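Local structure of putative amidohydrolase/peptidase (Burkholderia cenocepacia, 4WJB) at residues 56-61 and 135-140; 94-99 and 370-375. The protein probably hydrolyses carbon-nitrogen bonds of amide- or amidine-type substrates as a zinc-dependent member of the peptidase M20 family. All blocks are in the same frame, centred on the assembly; numbering follows the deposited sequence.

Contact 1 (56-61 and 135-140); sequences DLFVQW and VVIWTN. With EDO (1,2-ethanediol), chain J.
Phe58, on the helix 49-64, lays its ring against Val135 and Ile137 of the strand 133-138, so that a helix packs on the sheet in the zinc-binding domain of an M20 peptidase. The two backbones stay well apart, 8.9 Å between Phe58 CA and Ile137 CA, and the Phe58 ring and Ile137 side chain fill the gap jointly. With chi1 at 169°, CG stands opposite the backbone N and the ring is carried out from the helix to the strand. Traced outward, CB lies beside the end of the isoleucine, CD1, and CG does so more closely. The ring atom CD2 then makes the tightest approach, 3.6 Å to Ile137 CD1. CE2 is still beside Ile137 CD1, less closely, while CE1 faces Val135 CG1, as does CZ at the tip, at 3.7 Å.

The two aliphatic residues use the ring differently. Ile137 slides past the phenylalanine in the opposite direction and covers one face: its CG1 is 4.3 Å from the centroid of the Phe58 ring, 17° off the normal, a CH-pi contact displaced toward the rim. Val135 instead puts CG1 at the ring edge, near its plane. Beta-branched residues suit this strand, since branching at CB fits an extended backbone and broadens the apolar surface; both turn toward the helix, whereas Val136 between them points away. Phenylalanine suits the helix because a flat, wholly apolar group can offer a face and an edge at once. Val112 of the helix 109-124 touches both Phe58 and Ile137, and Ala79 of the strand 77-81 also touches Phe58.

On the far side of the strand, Val136 CG2 sits 3.8 Å above the Trp138 ring, over its centre, and at that indole's edge NE1 donates to O2 of the ethanediol at 2.8 Å.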
loop_
_atom_site.group_PDB
_atom_site.type_symbol
_atom_site.label_atom_id
_atom_site.label_comp_id
_atom_site.label_asym_id
_atom_site.label_seq_id
_atom_site.Cartn_x
_atom_site.Cartn_y
_atom_site.Cartn_z
ATOM N N ASP A 56 39.899 18.199 14.074
ATOM C CA ASP A 56 41.172 18.895 14.257
ATOM C C ASP A 56 40.979 20.386 14.511
ATOM O O ASP A 56 41.703 20.991 15.310
ATOM C CB ASP A 56 42.076 18.708 13.035
ATOM C CG ASP A 56 42.650 17.308 12.936
ATOM O OD1 ASP A 56 42.539 16.546 13.917
ATOM O OD2 ASP A 56 43.228 16.979 11.877
ATOM N N LEU A 57 40.017 20.976 13.810
ATOM C CA LEU A 57 39.730 22.401 13.951
ATOM C C LEU A 57 39.135 22.704 15.324
ATOM O O LEU A 57 39.503 23.688 15.965
ATOM C CB LEU A 57 38.781 22.873 12.846
ATOM C CG LEU A 57 38.583 24.383 12.731
ATOM C CD1 LEU A 57 39.928 25.053 12.529
ATOM C CD2 LEU A 57 37.653 24.714 11.574
ATOM N N PHE A 58 38.219 21.855 15.776
ATOM C CA PHE A 58 37.643 22.014 17.107
ATOM C C PHE A 58 38.729 21.900 18.170
ATOM O O PHE A 58 38.793 22.695 19.110
ATOM C CB PHE A 58 36.550 20.969 17.359
ATOM C CG PHE A 58 36.094 20.915 18.788
ATOM C CD1 PHE A 58 35.194 21.845 19.271
ATOM C CD2 PHE A 58 36.585 19.947 19.653
ATOM C CE1 PHE A 58 34.778 21.808 20.599
ATOM C CE2 PHE A 58 36.173 19.903 20.976
ATOM C CZ PHE A 58 35.265 20.837 21.447
ATOM N N VAL A 59 39.576 20.894 18.012
ATOM C CA VAL A 59 40.651 20.647 18.948
ATOM C C VAL A 59 41.586 21.856 18.984
ATOM O O VAL A 59 41.999 22.294 20.057
ATOM C CB VAL A 59 41.419 19.362 18.582
ATOM C CG1 VAL A 59 42.821 19.368 19.183
ATOM C CG2 VAL A 59 40.638 18.145 19.052
ATOM N N GLN A 60 41.907 22.403 17.815
ATOM C CA GLN A 60 42.769 23.579 17.753
ATOM C C GLN A 60 42.126 24.768 18.466
ATOM O O GLN A 60 42.779 25.442 19.262
ATOM C CB GLN A 60 43.097 23.946 16.301
ATOM C CG GLN A 60 43.909 25.238 16.145
ATOM C CD GLN A 60 45.329 25.129 16.686
ATOM O OE1 GLN A 60 45.906 24.042 16.742
ATOM N NE2 GLN A 60 45.902 26.269 17.086
ATOM N N TRP A 61 40.845 25.015 18.199
ATOM C CA TRP A 61 40.153 26.139 18.833
ATOM C C TRP A 61 40.034 25.968 20.347
ATOM O O TRP A 61 40.176 26.934 21.109
ATOM C CB TRP A 61 38.765 26.329 18.224
ATOM C CG TRP A 61 38.779 26.867 16.824
ATOM C CD1 TRP A 61 39.843 27.411 16.158
ATOM C CD2 TRP A 61 37.673 26.905 15.915
ATOM N NE1 TRP A 61 39.460 27.791 14.893
ATOM C CE2 TRP A 61 38.133 27.488 14.720
ATOM C CE3 TRP A 61 36.335 26.503 16.000
ATOM C CZ2 TRP A 61 37.303 27.679 13.613
ATOM C CZ3 TRP A 61 35.509 26.696 14.897
ATOM C CH2 TRP A 61 35.998 27.277 13.723
ATOM N N VAL A 135 33.692 20.039 27.007
ATOM C CA VAL A 135 32.952 20.173 25.752
ATOM C C VAL A 135 33.275 18.955 24.899
ATOM O O VAL A 135 34.447 18.669 24.648
ATOM C CB VAL A 135 33.299 21.474 24.993
ATOM C CG1 VAL A 135 32.478 21.573 23.709
ATOM C CG2 VAL A 135 33.050 22.692 25.882
ATOM N N VAL A 136 32.243 18.227 24.473
ATOM C CA VAL A 136 32.448 16.914 23.863
ATOM C C VAL A 136 31.953 16.816 22.415
ATOM O O VAL A 136 30.905 17.355 22.061
ATOM C CB VAL A 136 31.746 15.797 24.691
ATOM C CG1 VAL A 136 30.249 16.058 24.794
ATOM C CG2 VAL A 136 32.001 14.418 24.085
ATOM N N ILE A 137 32.734 16.139 21.583
ATOM C CA ILE A 137 32.250 15.642 20.306
ATOM C C ILE A 137 32.070 14.131 20.393
ATOM O O ILE A 137 33.038 13.397 20.622
ATOM C CB ILE A 137 33.207 15.951 19.155
ATOM C CG1 ILE A 137 33.386 17.460 18.995
ATOM C CG2 ILE A 137 32.675 15.340 17.860
ATOM C CD1 ILE A 137 34.342 17.833 17.877
ATOM N N TRP A 138 30.835 13.674 20.217
ATOM C CA TRP A 138 30.538 12.245 20.168
ATOM C C TRP A 138 30.764 11.691 18.761
ATOM O O TRP A 138 30.310 12.275 17.779
ATOM C CB TRP A 138 29.096 11.966 20.597
ATOM C CG TRP A 138 28.750 12.408 21.994
ATOM C CD1 TRP A 138 27.890 13.411 22.341
ATOM C CD2 TRP A 138 29.232 11.848 23.222
ATOM N NE1 TRP A 138 27.810 13.515 23.707
ATOM C CE2 TRP A 138 28.628 12.571 24.273
ATOM C CE3 TRP A 138 30.121 10.813 23.537
ATOM C CZ2 TRP A 138 28.881 12.291 25.616
ATOM C CZ3 TRP A 138 30.373 10.534 24.875
ATOM C CH2 TRP A 138 29.753 11.272 25.897
ATOM N N THR A 139 31.460 10.561 18.680
ATOM C CA THR A 139 31.740 9.895 17.414
ATOM C C THR A 139 30.476 9.301 16.792
ATOM O O THR A 139 29.662 8.695 17.493
ATOM C CB THR A 139 32.786 8.771 17.600
ATOM O OG1 THR A 139 33.995 9.330 18.116
ATOM C CG2 THR A 139 33.081 8.060 16.274
ATOM N N ASN A 140 30.318 9.499 15.485
ATOM C CA ASN A 140 29.270 8.833 14.695
ATOM C C ASN A 140 27.877 8.842 15.330
ATOM O O ASN A 140 27.318 7.788 15.643
ATOM C CB ASN A 140 29.677 7.378 14.405
ATOM C CG ASN A 140 28.722 6.682 13.439
ATOM O OD1 ASN A 140 28.189 7.306 12.524
ATOM N ND2 ASN A 140 28.488 5.391 13.658
HETATM C C1 EDO J . 25.494 16.291 26.368
HETATM O O1 EDO J . 26.904 16.135 26.532
HETATM C C2 EDO J . 24.989 15.160 25.483
HETATM O O2 EDO J . 25.633 15.244 24.209
#

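Contact 2 (94-99 and 370-375); sequences GSHADS and GHDACY. With ZN (zinc ion), chain E; EDO (1,2-ethanediol), chain J.
His96 and Asp372 meet beside the zinc ion with their side chains crossing at about a right angle and the ring and carboxylate planes 74° apart. The contact is loose: Asp372 OD2 comes to 3.9 Å from His96 CB and lies obliquely off the imidazole. The work of the histidine is done at NE2, which binds the zinc ion at 2.1 Å. Asp107 and His203 complete the protein ligands, and a water bound to the metal at 2.1 Å reaches across to His371 ND1, 2.8 Å away in the plane of that ring. One segment thus supplies a metal ligand and the other holds its water.

A second shell sets the ring. His96 ND1 donates to Asp98 O at 3.0 Å, only 4° out of the imidazole plane, which fixes the rotation of the ring and leaves NE2 for the metal. Histidine suits the place because its two nitrogens can be used at once, one on a carbonyl and one on zinc. His96-Ala97-Asp98 matches the H-x-D sequence pattern of M20 peptidases, on the segment that follows from the strand 91-96. Aspartate suits its third position: the two carboxylate oxygens of Asp98 accept the backbone N of Glu141 and of Glu142.

On the other segment, Asp372 is short enough to lie against Glu141 and Trp138 as well. His371, beside the helix 372-376, gives its backbone N to Cys374 SG at 3.5 Å. Glu201 is shared by both segments: OE2 bonds to Ala373 N, and OE1 to Ser95 OG, a small hydroxyl suited to a buried strand.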
loop_
_atom_site.group_PDB
_atom_site.type_symbol
_atom_site.label_atom_id
_atom_site.label_comp_id
_atom_site.label_asym_id
_atom_site.label_seq_id
_atom_site.Cartn_x
_atom_site.Cartn_y
_atom_site.Cartn_z
ATOM N N GLY A 94 27.881 19.306 24.720
ATOM C CA GLY A 94 28.373 19.044 23.387
ATOM C C GLY A 94 27.397 18.213 22.592
ATOM O O GLY A 94 26.253 18.003 23.004
ATOM N N SER A 95 27.862 17.724 21.454
ATOM C CA SER A 95 26.984 17.066 20.506
ATOM C C SER A 95 27.852 16.317 19.507
ATOM O O SER A 95 28.940 15.852 19.854
ATOM C CB SER A 95 26.082 18.097 19.820
ATOM O OG SER A 95 25.056 17.487 19.059
ATOM N N HIS A 96 27.385 16.208 18.273
ATOM C CA HIS A 96 28.139 15.501 17.245
ATOM C C HIS A 96 28.544 16.442 16.124
ATOM O O HIS A 96 27.870 17.432 15.866
ATOM C CB HIS A 96 27.318 14.342 16.689
ATOM C CG HIS A 96 25.990 14.750 16.120
ATOM N ND1 HIS A 96 25.769 14.885 14.766
ATOM C CD2 HIS A 96 24.806 15.023 16.722
ATOM C CE1 HIS A 96 24.512 15.239 14.559
ATOM N NE2 HIS A 96 23.904 15.327 15.729
ATOM N N ALA A 97 29.648 16.133 15.458
ATOM C CA ALA A 97 30.112 16.972 14.363
ATOM C C ALA A 97 29.795 16.325 13.015
ATOM O O ALA A 97 29.718 17.002 11.988
ATOM C CB ALA A 97 31.605 17.240 14.498
ATOM N N ASP A 98 29.595 15.012 13.028
ATOM C CA ASP A 98 29.343 14.272 11.795
ATOM C C ASP A 98 27.924 14.527 11.296
ATOM O O ASP A 98 27.057 14.951 12.060
ATOM C CB ASP A 98 29.579 12.772 12.006
ATOM C CG ASP A 98 28.573 12.145 12.952
ATOM O OD1 ASP A 98 28.622 12.438 14.169
ATOM O OD2 ASP A 98 27.739 11.344 12.478
ATOM N N SER A 99 27.694 14.274 10.012
ATOM C CA SER A 99 26.403 14.580 9.405
ATOM C C SER A 99 25.830 13.419 8.612
ATOM O O SER A 99 26.494 12.400 8.397
ATOM C CB SER A 99 26.520 15.795 8.483
ATOM O OG SER A 99 27.084 15.430 7.234
ATOM N N GLY A 370 16.098 10.859 18.413
ATOM C CA GLY A 370 17.152 10.450 19.321
ATOM C C GLY A 370 18.341 11.389 19.243
ATOM O O GLY A 370 18.675 11.890 18.170
ATOM N N HIS A 371 18.967 11.643 20.389
ATOM C CA HIS A 371 20.208 12.410 20.439
ATOM C C HIS A 371 21.179 11.696 21.361
ATOM O O HIS A 371 20.772 10.822 22.127
ATOM C CB HIS A 371 19.962 13.846 20.928
ATOM C CG HIS A 371 18.951 14.596 20.115
ATOM N ND1 HIS A 371 19.238 15.128 18.875
ATOM C CD2 HIS A 371 17.653 14.897 20.360
ATOM C CE1 HIS A 371 18.160 15.721 18.392
ATOM N NE2 HIS A 371 17.186 15.601 19.276
ATOM N N ASP A 372 22.454 12.070 21.295
ATOM C CA ASP A 372 23.455 11.505 22.198
ATOM C C ASP A 372 23.029 11.670 23.655
ATOM O O ASP A 372 23.233 10.770 24.469
ATOM C CB ASP A 372 24.819 12.163 21.973
ATOM C CG ASP A 372 25.409 11.830 20.615
ATOM O OD1 ASP A 372 25.548 10.633 20.299
ATOM O OD2 ASP A 372 25.718 12.769 19.852
ATOM N N ALA A 373 22.410 12.808 23.967
ATOM C CA ALA A 373 22.005 13.112 25.335
ATOM C C ALA A 373 21.007 12.107 25.893
ATOM O O ALA A 373 20.941 11.910 27.106
ATOM C CB ALA A 373 21.424 14.524 25.419
ATOM N N CYS A 374 20.229 11.480 25.013
ATOM C CA CYS A 374 19.241 10.490 25.433
ATOM C C CYS A 374 19.913 9.292 26.107
ATOM O O CYS A 374 19.363 8.708 27.042
ATOM C CB CYS A 374 18.399 10.026 24.239
ATOM S SG CYS A 374 17.367 11.340 23.532
ATOM N N TYR A 375 21.099 8.936 25.627
ATOM C CA TYR A 375 21.871 7.847 26.209
ATOM C C TYR A 375 22.668 8.340 27.424
ATOM O O TYR A 375 22.762 7.649 28.437
ATOM C CB TYR A 375 22.816 7.229 25.167
ATOM C CG TYR A 375 22.140 6.329 24.136
ATOM C CD1 TYR A 375 20.834 5.888 24.313
ATOM C CD2 TYR A 375 22.819 5.922 22.991
ATOM C CE1 TYR A 375 20.220 5.062 23.373
ATOM C CE2 TYR A 375 22.219 5.100 22.048
ATOM C CZ TYR A 375 20.920 4.672 22.245
ATOM O OH TYR A 375 20.321 3.858 21.311
HETATM ZN ZN ZN E . 21.851 15.787 15.658
HETATM C C1 EDO J . 25.494 16.291 26.368
HETATM O O1 EDO J . 26.904 16.135 26.532
HETATM C C2 EDO J . 24.989 15.160 25.483
HETATM O O2 EDO J . 25.633 15.244 24.209
HETATM O O HOH W 1 21.586 14.594 17.377
#

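How the contacts relate
The centres of contact 1 and contact 2 lie about 12 Å apart, and neighbouring strands of one sheet, 133-138 and 91-96, join them. The backbone ladder runs from Trp138 N to Ser95 O at 2.9 Å and from Ser95 N to Val136 O at 3.1 Å, both probable hydrogen bonds. Trp138 CD1 also packs on Asp372 CB at 3.3 Å, bringing the second segment of contact 2 against the strand. Contact 1 lies where a helix packs on the sheet, with the Ile137 side chain about 11 Å from the zinc ion, while contact 2 is part of the metal site. The ethanediol, probably from crystallisation, touches both contacts.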